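Local atomic coordinates of phosphotriesterase homology protein (Escherichia coli, PDB entry 1BF6), a protein that is a zinc-dependent hydrolase of the phosphotriesterase family that hydrolyses phosphorylated glyceryl acetates and also acts on aromatic acetates and propionates. Residues 7-12 and 255-260; 210-215 and 242-247; 223-228 and 237-242. One frame throughout, in Å; residues are numbered along the deposited sequence.

Overall arrangement
All three contacts belong to one (beta/alpha)8 barrel. Interaction 1 sets strand 7-12 against the turn leading into helix 259-270 and its first residues; interaction 3 sets strand 237-239 against helix 218-230. Both are buried, but interaction 3 is purely apolar, while interaction 1 mixes leucine packing with a carboxylate set at a tyrosine edge. Interaction 2 is different. It joins two loops, is only partly buried and works through hydrogen bonds and charge around a sulfate. Interactions 2 and 3 share Asp242, a zinc ligand, while His11 of interaction 1 binds the same metal. Glu12 of interaction 1 ties the set together, its carboxylate accepting bonds from Ser240 and Met241 of interaction 3 and from Ile243 of interaction 2.

Interaction 1: residues 7-12 and 255-260; sequences YTLAHE and YGYDYL. With ZN (zinc ion), chain C.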
loop_
_atom_site.group_PDB
_atom_site.type_symbol
_atom_site.label_atom_id
_atom_site.label_comp_id
_atom_site.label_asym_id
_atom_site.label_seq_id
_atom_site.Cartn_x
_atom_site.Cartn_y
_atom_site.Cartn_z
ATOM N N TYR A 7 9.480 -1.611 -12.446
ATOM C CA TYR A 7 8.114 -1.512 -11.945
ATOM C C TYR A 7 8.061 -1.499 -10.415
ATOM O O TYR A 7 8.965 -2.009 -9.741
ATOM C CB TYR A 7 7.276 -2.687 -12.446
ATOM C CG TYR A 7 7.029 -2.711 -13.943
ATOM C CD1 TYR A 7 6.828 -1.527 -14.662
ATOM C CD2 TYR A 7 6.918 -3.921 -14.624
ATOM C CE1 TYR A 7 6.514 -1.553 -16.014
ATOM C CE2 TYR A 7 6.607 -3.959 -15.971
ATOM C CZ TYR A 7 6.404 -2.776 -16.661
ATOM O OH TYR A 7 6.094 -2.811 -17.996
ATOM N N THR A 8 6.967 -0.959 -9.888
ATOM C CA THR A 8 6.760 -0.870 -8.447
ATOM C C THR A 8 5.354 -1.346 -8.073
ATOM O O THR A 8 4.362 -0.911 -8.676
ATOM C CB THR A 8 6.925 0.611 -7.948
ATOM O OG1 THR A 8 8.260 1.064 -8.186
ATOM C CG2 THR A 8 6.603 0.721 -6.454
ATOM N N LEU A 9 5.275 -2.274 -7.115
ATOM C CA LEU A 9 3.987 -2.761 -6.599
ATOM C C LEU A 9 3.763 -1.804 -5.418
ATOM O O LEU A 9 4.500 -1.837 -4.441
ATOM C CB LEU A 9 4.096 -4.215 -6.129
ATOM C CG LEU A 9 3.711 -5.284 -7.169
ATOM C CD1 LEU A 9 4.466 -5.093 -8.469
ATOM C CD2 LEU A 9 3.944 -6.675 -6.596
ATOM N N ALA A 10 2.760 -0.945 -5.555
ATOM C CA ALA A 10 2.464 0.115 -4.585
ATOM C C ALA A 10 1.917 -0.253 -3.207
ATOM O O ALA A 10 1.893 0.597 -2.316
ATOM C CB ALA A 10 1.542 1.146 -5.238
ATOM N N HIS A 11 1.494 -1.502 -3.021
ATOM C CA HIS A 11 0.905 -1.911 -1.739
ATOM C C HIS A 11 0.969 -3.416 -1.545
ATOM O O HIS A 11 0.104 -4.144 -2.030
ATOM C CB HIS A 11 -0.555 -1.474 -1.687
ATOM C CG HIS A 11 -1.194 -1.668 -0.346
ATOM N ND1 HIS A 11 -1.666 -0.630 0.436
ATOM C CD2 HIS A 11 -1.422 -2.804 0.365
ATOM C CE1 HIS A 11 -2.156 -1.141 1.565
ATOM N NE2 HIS A 11 -2.030 -2.451 1.566
ATOM N N GLU A 12 1.965 -3.861 -0.795
ATOM C CA GLU A 12 2.160 -5.278 -0.539
ATOM C C GLU A 12 2.609 -5.557 0.886
ATOM O O GLU A 12 2.977 -4.648 1.639
ATOM C CB GLU A 12 3.247 -5.830 -1.469
ATOM C CG GLU A 12 2.945 -5.719 -2.953
ATOM C CD GLU A 12 1.682 -6.441 -3.354
ATOM O OE1 GLU A 12 1.282 -7.411 -2.672
ATOM O OE2 GLU A 12 1.077 -6.037 -4.362
ATOM N N TYR A 255 -2.195 -17.440 -6.156
ATOM C CA TYR A 255 -1.886 -16.732 -7.392
ATOM C C TYR A 255 -0.559 -15.976 -7.417
ATOM O O TYR A 255 -0.031 -15.697 -8.495
ATOM C CB TYR A 255 -3.047 -15.804 -7.760
ATOM C CG TYR A 255 -3.541 -14.947 -6.612
ATOM C CD1 TYR A 255 -4.501 -15.430 -5.711
ATOM C CD2 TYR A 255 -3.055 -13.652 -6.423
ATOM C CE1 TYR A 255 -4.965 -14.639 -4.645
ATOM C CE2 TYR A 255 -3.514 -12.856 -5.358
ATOM C CZ TYR A 255 -4.461 -13.356 -4.478
ATOM O OH TYR A 255 -4.885 -12.581 -3.418
ATOM N N GLY A 256 -0.027 -15.649 -6.238
ATOM C CA GLY A 256 1.241 -14.932 -6.148
ATOM C C GLY A 256 1.222 -13.450 -6.524
ATOM O O GLY A 256 0.250 -12.937 -7.117
ATOM N N TYR A 257 2.309 -12.762 -6.172
ATOM C CA TYR A 257 2.463 -11.333 -6.467
ATOM C C TYR A 257 2.510 -11.055 -7.966
ATOM O O TYR A 257 1.899 -10.094 -8.440
ATOM C CB TYR A 257 3.747 -10.779 -5.845
ATOM C CG TYR A 257 3.836 -10.912 -4.345
ATOM C CD1 TYR A 257 4.256 -12.101 -3.764
ATOM C CD2 TYR A 257 3.514 -9.838 -3.507
ATOM C CE1 TYR A 257 4.355 -12.231 -2.400
ATOM C CE2 TYR A 257 3.612 -9.953 -2.125
ATOM C CZ TYR A 257 4.034 -11.157 -1.581
ATOM O OH TYR A 257 4.137 -11.306 -0.223
ATOM N N ASP A 258 3.218 -11.905 -8.711
ATOM C CA ASP A 258 3.340 -11.713 -10.159
ATOM C C ASP A 258 2.077 -11.956 -10.974
ATOM O O ASP A 258 2.114 -11.881 -12.196
ATOM C CB ASP A 258 4.535 -12.486 -10.732
ATOM C CG ASP A 258 4.335 -14.006 -10.740
ATOM O OD1 ASP A 258 3.348 -14.531 -10.175
ATOM O OD2 ASP A 258 5.209 -14.679 -11.320
ATOM N N TYR A 259 0.969 -12.270 -10.303
ATOM C CA TYR A 259 -0.315 -12.460 -10.974
ATOM C C TYR A 259 -0.642 -11.152 -11.696
ATOM O O TYR A 259 -1.290 -11.148 -12.739
ATOM C CB TYR A 259 -1.409 -12.762 -9.945
ATOM C CG TYR A 259 -2.801 -12.854 -10.501
ATOM C CD1 TYR A 259 -3.620 -11.725 -10.603
ATOM C CD2 TYR A 259 -3.329 -14.084 -10.882
ATOM C CE1 TYR A 259 -4.935 -11.828 -11.069
ATOM C CE2 TYR A 259 -4.635 -14.197 -11.340
ATOM C CZ TYR A 259 -5.428 -13.071 -11.431
ATOM O OH TYR A 259 -6.713 -13.206 -11.886
ATOM N N LEU A 260 -0.190 -10.040 -11.119
ATOM C CA LEU A 260 -0.424 -8.726 -11.703
ATOM C C LEU A 260 0.131 -8.673 -13.125
ATOM O O LEU A 260 -0.517 -8.151 -14.029
ATOM C CB LEU A 260 0.268 -7.646 -10.853
ATOM C CG LEU A 260 0.155 -6.194 -11.326
ATOM C CD1 LEU A 260 -1.281 -5.727 -11.258
ATOM C CD2 LEU A 260 1.043 -5.299 -10.461
HETATM ZN ZN ZN C . -2.387 -4.133 3.059
#
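Glu12 holds CG beside its own backbone N (chi1 -61°) and bends again at the next bond, so that its carboxylate curls back to the edge of the Tyr257 ring. There OE1 lies near the ring plane, 3.4 Å from Tyr257 CD2, and the carboxylate is turned 70° against the ring. The two side chains run past each other in opposite directions, with Glu12 CD also level with the ring. This is contact with the C-H edge of the ring and not a hydrogen bond; the Tyr257 hydroxyl bonds instead to the carbonyl of His13. Strand 7-12, broken by a corner at Ala10 and His11, is the first of the (beta/alpha)8 barrel, and His11 NE2 at that corner binds zinc at 2.3 Å, together with His13, Glu124 and Asp242. Buried just beside this site, the Glu12 carboxylate is gripped through OE2 by Ser240 OG and Met241 N and through OE1 by Ile243 N. An alanine here is likely to leave those three donors without their acceptor and to open a gap along the ring edge of Tyr257. Farther back on the strand the contact turns apolar. Leu9 forks between two partners: CD2 comes 4.2 Å from Tyr257 CB, the side chains crossing at about a right angle, while CD1 slides past Leu260 CD2 at 4.0 Å. Leu42 of helix 32-44 and Val47 of strand 47-52 also touch Leu9.

Interaction 2: residues 210-215 and 242-247; sequences IGKNSY and DITRRS. With ZN (zinc ion), chain C; SO4 (sulfate ion), chain F.
Lys212 NZ donates to the backbone carbonyl of Asp242, 2.7 Å from its O. The C=O...N angle is 150° and the amine is tilted 25° from the carbonyl plane. The same nitrogen reaches the sulfate, 3.0 Å from O3, and makes a long salt bridge to Asp242 OD2 at 3.8 Å. Asp242 OD1 is committed to the zinc, 2.4 Å away, so the firm lysine bond, to the backbone O, fixes the main chain of a metal ligand. The lysine chain is extended beyond CG, which carries the amine across from the 210-215 loop.

Round the sulfate the grip continues from both loops. Thr244 OG1 donates to O2 at 2.8 Å, its chi1 of 59° placing the hydroxyl between the backbone N and the carbonyl carbon. Tyr215 OH donates to O1 at 3.0 Å, while O4 sits at the edge of its ring. Arg245 adds a weak bond from NE to O1, and its NH1 is held by a salt bridge to Asp26. The anion probably comes from the crystallisation liquor. It does not touch the zinc, but its place beside the metal site is consistent with a pocket for the phosphate required in the enzyme's glyceryl acetate substrates.

Beyond these polar groups there is little direct packing between the loops; Thr244 rests on His13, another zinc ligand. The loops follow strands 204-207 and 237-239, and Ile210 at the root of the first touches Asp218 and Arg221 of helix 218-230 and also Leu260 and Phe264 of helix 259-270.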
loop_
_atom_site.group_PDB
_atom_site.type_symbol
_atom_site.label_atom_id
_atom_site.label_comp_id
_atom_site.label_asym_id
_atom_site.label_seq_id
_atom_site.Cartn_x
_atom_site.Cartn_y
_atom_site.Cartn_z
ATOM N N ILE A 210 -6.163 -6.234 -6.721
ATOM C CA ILE A 210 -6.220 -7.016 -7.952
ATOM C C ILE A 210 -6.107 -8.500 -7.613
ATOM O O ILE A 210 -5.214 -8.896 -6.865
ATOM C CB ILE A 210 -5.079 -6.596 -8.902
ATOM C CG1 ILE A 210 -5.396 -5.222 -9.509
ATOM C CG2 ILE A 210 -4.862 -7.642 -10.001
ATOM C CD1 ILE A 210 -4.170 -4.488 -10.045
ATOM N N GLY A 211 -7.035 -9.300 -8.143
ATOM C CA GLY A 211 -7.024 -10.734 -7.879
ATOM C C GLY A 211 -7.990 -11.169 -6.784
ATOM O O GLY A 211 -8.284 -12.357 -6.659
ATOM N N LYS A 212 -8.476 -10.217 -5.986
ATOM C CA LYS A 212 -9.414 -10.516 -4.899
ATOM C C LYS A 212 -10.829 -10.437 -5.448
ATOM O O LYS A 212 -11.657 -9.635 -5.016
ATOM C CB LYS A 212 -9.186 -9.550 -3.720
ATOM C CG LYS A 212 -7.740 -9.625 -3.212
ATOM C CD LYS A 212 -7.486 -8.980 -1.856
ATOM C CE LYS A 212 -6.055 -9.282 -1.437
ATOM N NZ LYS A 212 -5.770 -8.840 -0.052
ATOM N N ASN A 213 -11.093 -11.334 -6.395
ATOM C CA ASN A 213 -12.359 -11.416 -7.104
ATOM C C ASN A 213 -13.598 -11.841 -6.320
ATOM O O ASN A 213 -14.724 -11.687 -6.801
ATOM C CB ASN A 213 -12.161 -12.252 -8.371
ATOM C CG ASN A 213 -11.081 -11.683 -9.256
ATOM O OD1 ASN A 213 -10.220 -12.402 -9.758
ATOM N ND2 ASN A 213 -11.096 -10.366 -9.420
ATOM N N SER A 214 -13.402 -12.360 -5.115
ATOM C CA SER A 214 -14.538 -12.743 -4.283
ATOM C C SER A 214 -15.073 -11.495 -3.576
ATOM O O SER A 214 -16.162 -11.503 -3.001
ATOM C CB SER A 214 -14.132 -13.822 -3.281
ATOM O OG SER A 214 -13.779 -15.013 -3.970
ATOM N N TYR A 215 -14.296 -10.418 -3.620
ATOM C CA TYR A 215 -14.702 -9.147 -3.023
ATOM C C TYR A 215 -15.281 -8.276 -4.130
ATOM O O TYR A 215 -16.351 -7.682 -3.988
ATOM C CB TYR A 215 -13.495 -8.413 -2.427
ATOM C CG TYR A 215 -12.955 -8.966 -1.125
ATOM C CD1 TYR A 215 -13.813 -9.411 -0.115
ATOM C CD2 TYR A 215 -11.578 -8.984 -0.877
ATOM C CE1 TYR A 215 -13.312 -9.850 1.111
ATOM C CE2 TYR A 215 -11.066 -9.419 0.337
ATOM C CZ TYR A 215 -11.933 -9.849 1.328
ATOM O OH TYR A 215 -11.425 -10.268 2.539
ATOM N N ASP A 242 -1.867 -6.449 -2.869
ATOM C CA ASP A 242 -2.099 -6.442 -1.422
ATOM C C ASP A 242 -2.105 -7.884 -0.871
ATOM O O ASP A 242 -3.082 -8.300 -0.224
ATOM C CB ASP A 242 -3.409 -5.735 -1.059
ATOM C CG ASP A 242 -3.581 -5.549 0.444
ATOM O OD1 ASP A 242 -2.572 -5.640 1.180
ATOM O OD2 ASP A 242 -4.718 -5.340 0.878
ATOM N N ILE A 243 -1.051 -8.648 -1.187
ATOM C CA ILE A 243 -0.908 -10.029 -0.699
ATOM C C ILE A 243 -0.808 -9.950 0.835
ATOM O O ILE A 243 -0.037 -9.141 1.372
ATOM C CB ILE A 243 0.357 -10.720 -1.274
ATOM C CG1 ILE A 243 0.234 -10.891 -2.796
ATOM C CG2 ILE A 243 0.599 -12.055 -0.594
ATOM C CD1 ILE A 243 -0.985 -11.673 -3.239
ATOM N N THR A 244 -1.592 -10.783 1.520
ATOM C CA THR A 244 -1.640 -10.787 2.984
ATOM C C THR A 244 -1.663 -12.180 3.630
ATOM O O THR A 244 -1.439 -12.300 4.832
ATOM C CB THR A 244 -2.913 -10.056 3.492
ATOM O OG1 THR A 244 -4.081 -10.708 2.975
ATOM C CG2 THR A 244 -2.944 -8.587 3.058
ATOM N N ARG A 245 -1.920 -13.221 2.839
ATOM C CA ARG A 245 -2.020 -14.588 3.364
ATOM C C ARG A 245 -1.111 -15.610 2.716
ATOM O O ARG A 245 -0.718 -15.465 1.563
ATOM C CB ARG A 245 -3.454 -15.081 3.202
ATOM C CG ARG A 245 -4.477 -14.273 3.965
ATOM C CD ARG A 245 -5.863 -14.681 3.546
ATOM N NE ARG A 245 -6.886 -14.110 4.414
ATOM C CZ ARG A 245 -7.718 -14.836 5.153
ATOM N NH1 ARG A 245 -7.638 -16.166 5.138
ATOM N NH2 ARG A 245 -8.666 -14.238 5.868
ATOM N N ARG A 246 -0.787 -16.660 3.466
ATOM C CA ARG A 246 0.050 -17.747 2.949
ATOM C C ARG A 246 -0.661 -18.395 1.747
ATOM O O ARG A 246 -0.020 -18.760 0.761
ATOM C CB ARG A 246 0.290 -18.810 4.030
ATOM C CG ARG A 246 1.092 -18.327 5.224
ATOM C CD ARG A 246 1.173 -19.410 6.298
ATOM N NE ARG A 246 2.218 -19.148 7.289
ATOM C CZ ARG A 246 2.748 -20.080 8.081
ATOM N NH1 ARG A 246 2.331 -21.340 8.002
ATOM N NH2 ARG A 246 3.698 -19.759 8.949
ATOM N N SER A 247 -1.989 -18.477 1.819
ATOM C CA SER A 247 -2.784 -19.082 0.753
ATOM C C SER A 247 -2.762 -18.286 -0.554
ATOM O O SER A 247 -3.237 -18.763 -1.587
ATOM C CB SER A 247 -4.225 -19.352 1.218
ATOM O OG SER A 247 -4.924 -18.173 1.575
HETATM ZN ZN ZN C . -2.387 -4.133 3.059
HETATM S S SO4 F . -7.798 -10.406 3.020
HETATM O O1 SO4 F . -8.779 -11.357 3.538
HETATM O O2 SO4 F . -6.615 -10.341 3.979
HETATM O O3 SO4 F . -7.235 -10.814 1.630
HETATM O O4 SO4 F . -8.463 -9.043 2.843
#

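Interaction 3: residues 223-228 and 237-242; sequences AMLHAL and VMLSMD. With ZN (zinc ion), chain C.
Val237 carries the tight part of this contact, its two methyl groups shared between two leucines of helix 218-230. CG2 meets Leu228 CD1 at 3.4 Å, closer than carbons usually pack, and CG1 meets Leu225 CD2 at 3.7 Å. With CG1 anti to the backbone N (chi1 180°) and CG2 beside it, the valine splits its branches between residues one helical turn apart. Each leucine crosses it at a slant, and in Leu228 the CD1 branch runs out anti to CA (chi2 180°) to meet it. Leu228 starts out toward the strand from its CB, whereas Leu225 sets off to one side and only its end swings in.

Two residues along the strand the fit is already looser. Leu225 CD1 and Leu239 CD2 stand 4.3 Å apart, and no hydrogen bond links the two segments, so side-chain carbons alone make the join. The far side of the helix is more open: Ala223 is exposed, and His226 and Ala227 are partly so. His226 is nevertheless engaged there, bonding through NE2 to Ser271 OG and meeting the Phe273 ring edge-to-face.

The axes of the helix and strand segments lie 11.2 Å apart at closest approach, with their directions at 150°, nearly antiparallel. Phe207 of strand 204-207 touches both leucines, so the helix lies over two neighbouring strands. Met238, between the two contacting residues, points away from the helix. Leu239 is also backbone-bonded to Ala10, where the last strand meets the first and closes the ring. Strand 204-207, helix 218-230 and strand 237-239 thus form the final beta-alpha-beta crossover of a TIM barrel, with the zinc ligand Asp242 just past the last strand, at the end where these barrels carry their active sites.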
loop_
_atom_site.group_PDB
_atom_site.type_symbol
_atom_site.label_atom_id
_atom_site.label_comp_id
_atom_site.label_asym_id
_atom_site.label_seq_id
_atom_site.Cartn_x
_atom_site.Cartn_y
_atom_site.Cartn_z
ATOM N N ALA A 223 -12.669 -2.099 -16.029
ATOM C CA ALA A 223 -13.630 -1.116 -16.535
ATOM C C ALA A 223 -13.364 0.262 -15.892
ATOM O O ALA A 223 -13.432 1.288 -16.574
ATOM C CB ALA A 223 -15.044 -1.566 -16.262
ATOM N N MET A 224 -13.051 0.277 -14.592
ATOM C CA MET A 224 -12.760 1.538 -13.906
ATOM C C MET A 224 -11.448 2.116 -14.419
ATOM O O MET A 224 -11.345 3.325 -14.614
ATOM C CB MET A 224 -12.720 1.371 -12.376
ATOM C CG MET A 224 -14.093 1.184 -11.744
ATOM S SD MET A 224 -14.193 1.740 -10.007
ATOM C CE MET A 224 -13.298 0.439 -9.207
ATOM N N LEU A 225 -10.449 1.270 -14.665
ATOM C CA LEU A 225 -9.185 1.782 -15.191
ATOM C C LEU A 225 -9.413 2.449 -16.554
ATOM O O LEU A 225 -8.826 3.488 -16.844
ATOM C CB LEU A 225 -8.127 0.687 -15.276
ATOM C CG LEU A 225 -7.572 0.234 -13.925
ATOM C CD1 LEU A 225 -6.620 -0.946 -14.114
ATOM C CD2 LEU A 225 -6.854 1.408 -13.231
ATOM N N HIS A 226 -10.300 1.874 -17.366
ATOM C CA HIS A 226 -10.614 2.449 -18.672
ATOM C C HIS A 226 -11.251 3.829 -18.536
ATOM O O HIS A 226 -10.966 4.728 -19.328
ATOM C CB HIS A 226 -11.538 1.523 -19.474
ATOM C CG HIS A 226 -10.803 0.469 -20.241
ATOM N ND1 HIS A 226 -10.399 0.648 -21.547
ATOM C CD2 HIS A 226 -10.332 -0.745 -19.866
ATOM C CE1 HIS A 226 -9.705 -0.404 -21.939
ATOM N NE2 HIS A 226 -9.648 -1.263 -20.937
ATOM N N ALA A 227 -12.101 4.001 -17.527
ATOM C CA ALA A 227 -12.767 5.286 -17.285
ATOM C C ALA A 227 -11.703 6.349 -16.987
ATOM O O ALA A 227 -11.791 7.480 -17.462
ATOM C CB ALA A 227 -13.749 5.169 -16.117
ATOM N N LEU A 228 -10.681 5.960 -16.234
ATOM C CA LEU A 228 -9.591 6.864 -15.877
ATOM C C LEU A 228 -8.717 7.168 -17.094
ATOM O O LEU A 228 -8.357 8.317 -17.342
ATOM C CB LEU A 228 -8.770 6.271 -14.726
ATOM C CG LEU A 228 -9.634 6.051 -13.471
ATOM C CD1 LEU A 228 -8.791 5.464 -12.350
ATOM C CD2 LEU A 228 -10.305 7.352 -13.040
ATOM N N VAL A 237 -2.946 7.075 -10.916
ATOM C CA VAL A 237 -3.301 5.701 -10.550
ATOM C C VAL A 237 -2.100 4.778 -10.373
ATOM O O VAL A 237 -1.178 4.770 -11.199
ATOM C CB VAL A 237 -4.240 5.066 -11.622
ATOM C CG1 VAL A 237 -4.603 3.632 -11.241
ATOM C CG2 VAL A 237 -5.489 5.880 -11.780
ATOM N N MET A 238 -2.091 4.040 -9.262
ATOM C CA MET A 238 -1.050 3.061 -8.991
ATOM C C MET A 238 -1.720 1.699 -8.737
ATOM O O MET A 238 -2.922 1.639 -8.434
ATOM C CB MET A 238 -0.116 3.510 -7.872
ATOM C CG MET A 238 0.696 4.746 -8.286
ATOM S SD MET A 238 2.060 5.164 -7.209
ATOM C CE MET A 238 1.170 5.794 -5.787
ATOM N N LEU A 239 -0.948 0.620 -8.886
ATOM C CA LEU A 239 -1.481 -0.743 -8.789
ATOM C C LEU A 239 -0.739 -1.687 -7.861
ATOM O O LEU A 239 0.454 -1.521 -7.614
ATOM C CB LEU A 239 -1.460 -1.382 -10.196
ATOM C CG LEU A 239 -2.010 -0.594 -11.397
ATOM C CD1 LEU A 239 -1.696 -1.352 -12.692
ATOM C CD2 LEU A 239 -3.494 -0.367 -11.275
ATOM N N SER A 240 -1.461 -2.716 -7.395
ATOM C CA SER A 240 -0.898 -3.756 -6.534
ATOM C C SER A 240 -1.881 -4.919 -6.280
ATOM O O SER A 240 -3.020 -4.893 -6.750
ATOM C CB SER A 240 -0.400 -3.171 -5.202
ATOM O OG SER A 240 0.985 -3.451 -5.024
ATOM N N MET A 241 -1.412 -5.921 -5.536
ATOM C CA MET A 241 -2.187 -7.125 -5.193
ATOM C C MET A 241 -2.611 -7.167 -3.712
ATOM O O MET A 241 -3.573 -7.856 -3.338
ATOM C CB MET A 241 -1.330 -8.375 -5.454
ATOM C CG MET A 241 -0.757 -8.505 -6.865
ATOM S SD MET A 241 -2.045 -8.689 -8.054
ATOM C CE MET A 241 -2.658 -10.306 -7.596
ATOM N N ASP A 242 -1.867 -6.449 -2.869
ATOM C CA ASP A 242 -2.099 -6.442 -1.422
ATOM C C ASP A 242 -2.105 -7.884 -0.871
ATOM O O ASP A 242 -3.082 -8.300 -0.224
ATOM C CB ASP A 242 -3.409 -5.735 -1.059
ATOM C CG ASP A 242 -3.581 -5.549 0.444
ATOM O OD1 ASP A 242 -2.572 -5.640 1.180
ATOM O OD2 ASP A 242 -4.718 -5.340 0.878
HETATM ZN ZN ZN C . -2.387 -4.133 3.059
#